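Local coordinates for cobalamin biosynthesis protein CobN (Mycobacterium tuberculosis, PDB 7C6O) that probably serves as the large, catalytic subunit of cobaltochelatase, the enzyme that inserts cobalt into the corrin ring during cobalamin biosynthesis, at residues F590-P595 and L609-I614; A805-Q810 and L836-N841; N385-D390 and L555-N560. All blocks are in the same frame, centred on the assembly; numbering follows the deposited sequence. Where two conformers were deposited one is given.

Contact 1: F590-P595 and L609-I614; sequences FLVNDP and LVDHLI
The carbonyl oxygen of F590 is approached from two neighbouring points of strand 608-612. H612 N donates a hydrogen bond to F590 O at 2.8 Å, and D611 CA lies 2.9 Å from F590 O in a CA-H...O contact. F590 N in turn bonds V610 O, and V592 N reaches H612 O at 3.1 Å. F590 thus uses its N and O on V610 and H612, either side of D611, and H612 uses its own on F590 and V592, either side of L591: the pattern of parallel strands. On one face of the sheet H612 lies against L591. With CG placed between the backbone N and the carbonyl carbon (chi1 68°), the imidazole folds back over the neighbouring strand, and L591 CA sits over one ring face, 3.7 Å from its centroid. H612 ND1 donates to L613 O at 2.9 Å, almost in the ring plane, which fixes the ring's rotation; the ring also meets that of H702. Histidine suits the place, offering a flat face for the L591 backbone and an N-H for the L613 carbonyl. Further along, V592 CG1 packs on I614 CG2 at 3.9 Å, apolar branched side chains meeting where both residues are buried. D611 OD1 accepts from the backbone N of R840, in loop 836-841. The whole is a beta-alpha-beta unit: helix 595-604 connects the two strands, while helix 807-815 packs against V610 and H612 and helix 887-893 against P595.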
loop_
_atom_site.group_PDB
_atom_site.type_symbol
_atom_site.label_atom_id
_atom_site.label_comp_id
_atom_site.label_asym_id
_atom_site.label_seq_id
_atom_site.Cartn_x
_atom_site.Cartn_y
_atom_site.Cartn_z
ATOM N N PHE A 590 10.129 2.920 6.833
ATOM C CA PHE A 590 9.603 2.211 5.676
ATOM C C PHE A 590 10.135 2.806 4.383
ATOM O O PHE A 590 10.190 4.025 4.229
ATOM C CB PHE A 590 8.072 2.241 5.668
ATOM C CG PHE A 590 7.455 0.957 5.220
ATOM C CD1 PHE A 590 7.347 0.662 3.873
ATOM C CD2 PHE A 590 7.001 0.036 6.146
ATOM C CE1 PHE A 590 6.791 -0.530 3.458
ATOM C CE2 PHE A 590 6.440 -1.158 5.741
ATOM C CZ PHE A 590 6.332 -1.442 4.399
ATOM N N LEU A 591 10.504 1.935 3.447
ATOM C CA LEU A 591 11.076 2.378 2.182
ATOM C C LEU A 591 10.074 3.218 1.394
ATOM O O LEU A 591 8.914 2.832 1.230
ATOM C CB LEU A 591 11.514 1.162 1.366
ATOM C CG LEU A 591 12.139 1.423 -0.002
ATOM C CD1 LEU A 591 13.384 2.299 0.117
ATOM C CD2 LEU A 591 12.465 0.102 -0.686
ATOM N N VAL A 592 10.541 4.364 0.886
ATOM C CA VAL A 592 9.647 5.355 0.287
ATOM C C VAL A 592 8.990 4.832 -0.988
ATOM O O VAL A 592 7.854 5.213 -1.305
ATOM C CB VAL A 592 10.411 6.671 0.031
ATOM C CG1 VAL A 592 11.582 6.448 -0.928
ATOM C CG2 VAL A 592 9.472 7.750 -0.505
ATOM N N ASN A 593 9.661 3.958 -1.741
ATOM C CA ASN A 593 9.111 3.484 -3.005
ATOM C C ASN A 593 8.386 2.148 -2.871
ATOM O O ASN A 593 8.179 1.461 -3.876
ATOM C CB ASN A 593 10.204 3.395 -4.074
ATOM C CG ASN A 593 11.211 2.300 -3.797
ATOM O OD1 ASN A 593 12.071 2.442 -2.931
ATOM N ND2 ASN A 593 11.126 1.210 -4.548
ATOM N N ASP A 594 7.968 1.779 -1.658
ATOM C CA ASP A 594 7.102 0.621 -1.430
ATOM C C ASP A 594 5.790 1.093 -0.804
ATOM O O ASP A 594 5.479 0.754 0.347
ATOM C CB ASP A 594 7.783 -0.422 -0.546
ATOM C CG ASP A 594 8.874 -1.185 -1.277
ATOM O OD1 ASP A 594 9.055 -0.963 -2.495
ATOM O OD2 ASP A 594 9.552 -2.012 -0.633
ATOM N N PRO A 595 4.986 1.867 -1.546
ATOM C CA PRO A 595 3.781 2.459 -0.936
ATOM C C PRO A 595 2.747 1.441 -0.491
ATOM O O PRO A 595 2.115 1.634 0.555
ATOM C CB PRO A 595 3.238 3.360 -2.053
ATOM C CG PRO A 595 3.775 2.767 -3.310
ATOM C CD PRO A 595 5.129 2.245 -2.962
ATOM N N LEU A 609 4.261 5.646 9.838
ATOM C CA LEU A 609 5.461 5.415 9.049
ATOM C C LEU A 609 6.425 6.585 9.188
ATOM O O LEU A 609 6.021 7.736 9.368
ATOM C CB LEU A 609 5.117 5.219 7.572
ATOM C CG LEU A 609 4.083 4.158 7.199
ATOM C CD1 LEU A 609 3.982 4.047 5.688
ATOM C CD2 LEU A 609 4.414 2.806 7.822
ATOM N N VAL A 610 7.716 6.276 9.116
ATOM C CA VAL A 610 8.762 7.273 8.914
ATOM C C VAL A 610 9.527 6.788 7.693
ATOM O O VAL A 610 10.395 5.915 7.807
ATOM C CB VAL A 610 9.688 7.427 10.126
ATOM C CG1 VAL A 610 10.741 8.497 9.853
ATOM C CG2 VAL A 610 8.891 7.769 11.372
ATOM N N ASP A 611 9.199 7.319 6.518
ATOM C CA ASP A 611 9.762 6.689 5.337
ATOM C C ASP A 611 11.234 7.059 5.187
ATOM O O ASP A 611 11.714 8.052 5.740
ATOM C CB ASP A 611 8.949 7.015 4.074
ATOM C CG ASP A 611 8.936 8.490 3.708
ATOM O OD1 ASP A 611 9.672 9.299 4.303
ATOM O OD2 ASP A 611 8.160 8.834 2.789
ATOM N N HIS A 612 11.966 6.208 4.471
ATOM C CA HIS A 612 13.404 6.366 4.347
ATOM C C HIS A 612 13.828 6.258 2.889
ATOM O O HIS A 612 13.105 5.735 2.035
ATOM C CB HIS A 612 14.178 5.349 5.214
ATOM C CG HIS A 612 14.054 3.923 4.766
ATOM N ND1 HIS A 612 14.706 3.429 3.657
ATOM C CD2 HIS A 612 13.383 2.877 5.303
ATOM C CE1 HIS A 612 14.427 2.144 3.518
ATOM N NE2 HIS A 612 13.627 1.784 4.505
ATOM N N LEU A 613 15.028 6.762 2.628
ATOM C CA LEU A 613 15.529 6.902 1.273
ATOM C C LEU A 613 15.769 5.538 0.628
ATOM O O LEU A 613 15.976 4.522 1.298
ATOM C CB LEU A 613 16.822 7.721 1.281
ATOM C CG LEU A 613 17.345 8.239 -0.058
ATOM C CD1 LEU A 613 16.322 9.146 -0.724
ATOM C CD2 LEU A 613 18.662 8.966 0.141
ATOM N N ILE A 614 15.724 5.531 -0.700
ATOM C CA ILE A 614 16.103 4.372 -1.504
ATOM C C ILE A 614 17.586 4.089 -1.283
ATOM O O ILE A 614 18.327 4.983 -0.846
ATOM C CB ILE A 614 15.797 4.614 -2.990
ATOM C CG1 ILE A 614 16.648 5.769 -3.524
ATOM C CG2 ILE A 614 14.311 4.898 -3.181
ATOM C CD1 ILE A 614 16.656 5.879 -5.035
#

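Contact 2: A805-Q810 and L836-N841; sequences ATEIEQ and LPTGRN
The N-terminal end of helix 807-815 meets the irregular loop 836-841 here, and E807, the first residue of the alpha-helix after a 3-10 turn, makes the direct polar link. T838 OG1 donates to E807 OE2 at 2.7 Å, using the carboxylate's anti lone pair. The glutamate leaves its backbone with CG beside the N (chi1 -75°) and then runs extended, which carries the carboxylate across to the threonine. Both its oxygens are engaged: OE2 also accepts from L613 N, and OE1 from G705 N and H702 NE2. A carboxylate suits this buried place because it can accept several N-H and O-H groups at once, here four. T838 OG1 is likewise shared, with T804 OG1. Next to it G839 packs closely, its CA 4.4 Å from E807 CA. Glycine suits both this close approach and the backbone angles, with phi at 78°. The aliphatic part of Q810 rests on the G839 carbonyl, CG lying 3.2 Å from G839 O, while its amide oxygen accepts from R813 NH1. A water donates to T838 O at 2.9 Å and, weakly, to T806 OG1, which is also bonded to G803 O. The arrangement is a buried carboxylate at the first turn of a helix, accepting bonds from a threonine hydroxyl and from backbone N-H groups of neighbouring loops, one of them just after strand 608-612.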
loop_
_atom_site.group_PDB
_atom_site.type_symbol
_atom_site.label_atom_id
_atom_site.label_comp_id
_atom_site.label_asym_id
_atom_site.label_seq_id
_atom_site.Cartn_x
_atom_site.Cartn_y
_atom_site.Cartn_z
ATOM N N ALA A 805 18.580 13.212 6.270
ATOM C CA ALA A 805 19.284 13.286 7.545
ATOM C C ALA A 805 18.351 13.458 8.738
ATOM O O ALA A 805 18.830 13.407 9.877
ATOM C CB ALA A 805 20.298 14.432 7.515
ATOM N N THR A 806 17.050 13.655 8.518
ATOM C CA THR A 806 16.087 13.808 9.602
ATOM C C THR A 806 15.327 12.525 9.915
ATOM O O THR A 806 14.439 12.546 10.773
ATOM C CB THR A 806 15.075 14.917 9.276
ATOM O OG1 THR A 806 14.134 14.440 8.305
ATOM C CG2 THR A 806 15.779 16.149 8.726
ATOM N N GLU A 807 15.656 11.414 9.249
ATOM C CA GLU A 807 14.866 10.192 9.392
ATOM C C GLU A 807 14.866 9.687 10.830
ATOM O O GLU A 807 13.819 9.310 11.369
ATOM C CB GLU A 807 15.396 9.114 8.447
ATOM C CG GLU A 807 15.034 9.332 6.989
ATOM C CD GLU A 807 15.837 8.448 6.055
ATOM O OE1 GLU A 807 16.701 7.686 6.545
ATOM O OE2 GLU A 807 15.609 8.521 4.830
ATOM N N ILE A 808 16.037 9.659 11.465
ATOM C CA ILE A 808 16.108 9.181 12.841
ATOM C C ILE A 808 15.486 10.201 13.788
ATOM O O ILE A 808 14.818 9.836 14.764
ATOM C CB ILE A 808 17.564 8.851 13.215
ATOM C CG1 ILE A 808 18.019 7.583 12.488
ATOM C CG2 ILE A 808 17.709 8.682 14.715
ATOM C CD1 ILE A 808 19.437 7.161 12.813
ATOM N N GLU A 809 15.673 11.491 13.504
ATOM C CA GLU A 809 15.026 12.519 14.313
ATOM C C GLU A 809 13.511 12.362 14.288
ATOM O O GLU A 809 12.842 12.563 15.309
ATOM C CB GLU A 809 15.431 13.909 13.826
ATOM C CG GLU A 809 14.929 15.047 14.707
ATOM C CD GLU A 809 15.268 14.838 16.174
ATOM O OE1 GLU A 809 14.335 14.801 17.005
ATOM O OE2 GLU A 809 16.467 14.697 16.495
ATOM N N GLN A 810 12.950 11.979 13.136
ATOM C CA GLN A 810 11.502 11.824 13.048
ATOM C C GLN A 810 11.020 10.580 13.785
ATOM O O GLN A 810 9.894 10.564 14.292
ATOM C CB GLN A 810 11.059 11.792 11.584
ATOM C CG GLN A 810 11.114 13.147 10.886
ATOM C CD GLN A 810 10.076 14.134 11.409
ATOM O OE1 GLN A 810 9.132 13.756 12.103
ATOM N NE2 GLN A 810 10.250 15.406 11.075
ATOM N N LEU A 836 10.460 12.938 -2.163
ATOM C CA LEU A 836 11.468 13.496 -1.281
ATOM C C LEU A 836 10.986 14.842 -0.744
ATOM O O LEU A 836 10.283 15.579 -1.444
ATOM C CB LEU A 836 12.789 13.672 -2.025
ATOM C CG LEU A 836 13.256 12.456 -2.833
ATOM C CD1 LEU A 836 14.551 12.750 -3.591
ATOM C CD2 LEU A 836 13.424 11.245 -1.926
ATOM N N PRO A 837 11.329 15.205 0.501
ATOM C CA PRO A 837 12.208 14.490 1.431
ATOM C C PRO A 837 11.577 13.260 2.073
ATOM O O PRO A 837 10.350 13.131 2.125
ATOM C CB PRO A 837 12.495 15.544 2.499
ATOM C CG PRO A 837 11.239 16.340 2.546
ATOM C CD PRO A 837 10.787 16.434 1.108
ATOM N N THR A 838 12.425 12.364 2.564
ATOM C CA THR A 838 11.959 11.233 3.349
ATOM C C THR A 838 11.782 11.680 4.800
ATOM O O THR A 838 11.813 12.873 5.116
ATOM C CB THR A 838 12.917 10.053 3.211
ATOM O OG1 THR A 838 14.245 10.472 3.544
ATOM C CG2 THR A 838 12.899 9.518 1.783
ATOM N N GLY A 839 11.601 10.723 5.705
ATOM C CA GLY A 839 11.276 11.055 7.076
ATOM C C GLY A 839 9.830 11.431 7.296
ATOM O O GLY A 839 9.520 12.093 8.291
ATOM N N ARG A 840 8.933 11.022 6.402
ATOM C CA ARG A 840 7.531 11.401 6.454
ATOM C C ARG A 840 6.641 10.162 6.502
ATOM O O ARG A 840 7.020 9.075 6.057
ATOM C CB ARG A 840 7.157 12.276 5.247
ATOM C CG ARG A 840 7.939 13.581 5.172
ATOM C CD ARG A 840 7.454 14.474 4.035
ATOM N NE ARG A 840 7.817 13.945 2.723
ATOM C CZ ARG A 840 7.538 14.547 1.569
ATOM N NH1 ARG A 840 6.888 15.705 1.558
ATOM N NH2 ARG A 840 7.906 13.990 0.425
ATOM N N ASN A 841 5.443 10.343 7.056
ATOM C CA ASN A 841 4.436 9.281 7.132
ATOM C C ASN A 841 3.629 9.318 5.840
ATOM O O ASN A 841 2.611 10.004 5.743
ATOM C CB ASN A 841 3.560 9.479 8.364
ATOM C CG ASN A 841 2.506 8.403 8.512
ATOM O OD1 ASN A 841 2.593 7.343 7.892
ATOM N ND2 ASN A 841 1.500 8.670 9.341
HETATM O O HOH W 1 11.855 15.572 6.097
#

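Contact 3: N385-D390 and L555-N560; sequences NAVGLD and LGKHGN
V387 N donates to K557 O at 3.1 Å, in the carbonyl plane, and A386 CA adds a CA-H...O contact to K557 O at 3.2 Å. Beside this backbone link the side chains of V387 and K557 run alongside each other, pointing the same way, with V387 CG2 packed tightly on K557 CD at 3.5 Å. K557 CG lies anti to the backbone N, and the chain then bends at chi2 (-102°), which lays its methylenes along the valine; its ammonium makes long, weak ion pairs with D594 and E597. Glycine at 556 suits the close approach to A386 CB, 3.9 Å from G556 CA, and to L389 CD2, as well as its positive phi. Two waters extend the seam, one donating to L555 O at 2.6 Å and the other accepting from K557 N at 2.8 Å; each also reaches the opposite loop through a weak bond. Further out, a cis peptide joins K557 to H558, and a type II turn from A386 to L389 shapes the first loop, with G388 at its positive-phi position; K1138 NZ bonds A386 O and L389 O. The two loops follow strands 369-373 and 551-555, neighbours in one sheet; helix 391-405 packs on A386, L389 and L555, and strand 586-591 on V387, K557 and H558.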
loop_
_atom_site.group_PDB
_atom_site.type_symbol
_atom_site.label_atom_id
_atom_site.label_comp_id
_atom_site.label_asym_id
_atom_site.label_seq_id
_atom_site.Cartn_x
_atom_site.Cartn_y
_atom_site.Cartn_z
ATOM N N ASN A 385 14.982 -8.807 7.678
ATOM C CA ASN A 385 14.539 -8.524 6.320
ATOM C C ASN A 385 14.046 -7.085 6.225
ATOM O O ASN A 385 13.121 -6.685 6.941
ATOM C CB ASN A 385 13.435 -9.502 5.914
ATOM C CG ASN A 385 13.305 -9.649 4.409
ATOM O OD1 ASN A 385 13.649 -8.742 3.651
ATOM N ND2 ASN A 385 12.805 -10.798 3.966
ATOM N N ALA A 386 14.672 -6.307 5.347
ATOM C CA ALA A 386 14.280 -4.915 5.142
ATOM C C ALA A 386 14.753 -4.499 3.762
ATOM O O ALA A 386 15.960 -4.412 3.523
ATOM C CB ALA A 386 14.869 -4.004 6.217
ATOM N N VAL A 387 13.807 -4.233 2.864
ATOM C CA VAL A 387 14.142 -4.003 1.466
ATOM C C VAL A 387 14.918 -2.702 1.325
ATOM O O VAL A 387 14.486 -1.645 1.806
ATOM C CB VAL A 387 12.870 -4.001 0.609
ATOM C CG1 VAL A 387 13.177 -3.526 -0.800
ATOM C CG2 VAL A 387 12.277 -5.403 0.581
ATOM N N GLY A 388 16.080 -2.780 0.674
ATOM C CA GLY A 388 16.938 -1.634 0.441
ATOM C C GLY A 388 17.622 -1.060 1.662
ATOM O O GLY A 388 18.353 -0.070 1.530
ATOM N N LEU A 389 17.430 -1.647 2.840
ATOM C CA LEU A 389 17.874 -1.052 4.090
ATOM C C LEU A 389 18.914 -1.933 4.770
ATOM O O LEU A 389 18.754 -3.156 4.846
ATOM C CB LEU A 389 16.681 -0.833 5.032
ATOM C CG LEU A 389 16.928 -0.081 6.341
ATOM C CD1 LEU A 389 17.209 1.387 6.066
ATOM C CD2 LEU A 389 15.736 -0.235 7.279
ATOM N N ASP A 390 19.979 -1.303 5.264
ATOM C CA ASP A 390 20.937 -1.963 6.151
ATOM C C ASP A 390 20.323 -1.948 7.547
ATOM O O ASP A 390 20.517 -1.013 8.329
ATOM C CB ASP A 390 22.292 -1.260 6.114
ATOM C CG ASP A 390 23.380 -2.019 6.871
ATOM O OD1 ASP A 390 23.064 -2.791 7.801
ATOM O OD2 ASP A 390 24.568 -1.825 6.539
ATOM N N LEU A 555 11.461 -2.365 12.332
ATOM C CA LEU A 555 12.541 -1.889 11.472
ATOM C C LEU A 555 12.386 -2.428 10.051
ATOM O O LEU A 555 12.657 -3.604 9.789
ATOM C CB LEU A 555 13.893 -2.279 12.061
ATOM C CG LEU A 555 14.327 -1.359 13.201
ATOM C CD1 LEU A 555 15.718 -1.721 13.686
ATOM C CD2 LEU A 555 14.264 0.092 12.751
ATOM N N GLY A 556 11.961 -1.561 9.135
ATOM C CA GLY A 556 12.062 -1.834 7.718
ATOM C C GLY A 556 10.911 -2.650 7.152
ATOM O O GLY A 556 10.125 -3.282 7.863
ATOM N N LYS A 557 10.839 -2.647 5.820
ATOM C CA LYS A 557 9.788 -3.345 5.086
ATOM C C LYS A 557 10.152 -4.816 4.907
ATOM O O LYS A 557 11.165 -5.127 4.269
ATOM C CB LYS A 557 9.577 -2.684 3.723
ATOM C CG LYS A 557 8.561 -3.380 2.822
ATOM C CD LYS A 557 9.212 -4.214 1.740
ATOM C CE LYS A 557 8.175 -4.777 0.781
ATOM N NZ LYS A 557 8.750 -5.780 -0.158
ATOM N N HIS A 558 9.343 -5.727 5.457
ATOM C CA HIS A 558 8.229 -5.438 6.366
ATOM C C HIS A 558 8.000 -6.661 7.249
ATOM O O HIS A 558 8.517 -7.739 6.961
ATOM C CB HIS A 558 6.935 -5.092 5.614
ATOM C CG HIS A 558 6.482 -6.150 4.655
ATOM N ND1 HIS A 558 6.454 -5.952 3.291
ATOM C CD2 HIS A 558 6.030 -7.410 4.860
ATOM C CE1 HIS A 558 6.011 -7.046 2.697
ATOM N NE2 HIS A 558 5.747 -7.946 3.627
ATOM N N GLY A 559 7.208 -6.494 8.314
ATOM C CA GLY A 559 6.859 -7.595 9.187
ATOM C C GLY A 559 5.573 -8.288 8.764
ATOM O O GLY A 559 4.975 -7.986 7.733
ATOM N N ASN A 560 5.140 -9.242 9.594
ATOM C CA ASN A 560 3.973 -10.051 9.271
ATOM C C ASN A 560 2.723 -9.687 10.061
ATOM O O ASN A 560 1.642 -10.183 9.726
ATOM C CB ASN A 560 4.276 -11.548 9.472
ATOM C CG ASN A 560 4.709 -11.891 10.896
ATOM O OD1 ASN A 560 4.385 -11.193 11.857
ATOM N ND2 ASN A 560 5.443 -12.992 11.032
HETATM O O HOH W 2 13.668 -6.009 10.251
HETATM O O HOH W 3 12.574 -0.909 4.511
#

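How the contacts relate
Following the chain, contact 3 comes first and closes the longest loop, 164 residues between 390 and 555, bringing together the loops that follow strands 369-373 and 551-555. Contact 1 then closes a short one, around helix 595-604, and contact 2 closes the 25 residues from 811 to 835, the rest of helix 807-815 and the loop beyond it. The three follow in series, with no nesting or crossing. In space contact 1 is the middle member. It touches contact 3 where F590 packs on K557, and contact 2 where D611 O probably bonds G839 N; contacts 2 and 3 do not touch. Together they tie loops at strand ends of one mixed sheet to helix 807-815 and loop 836-841.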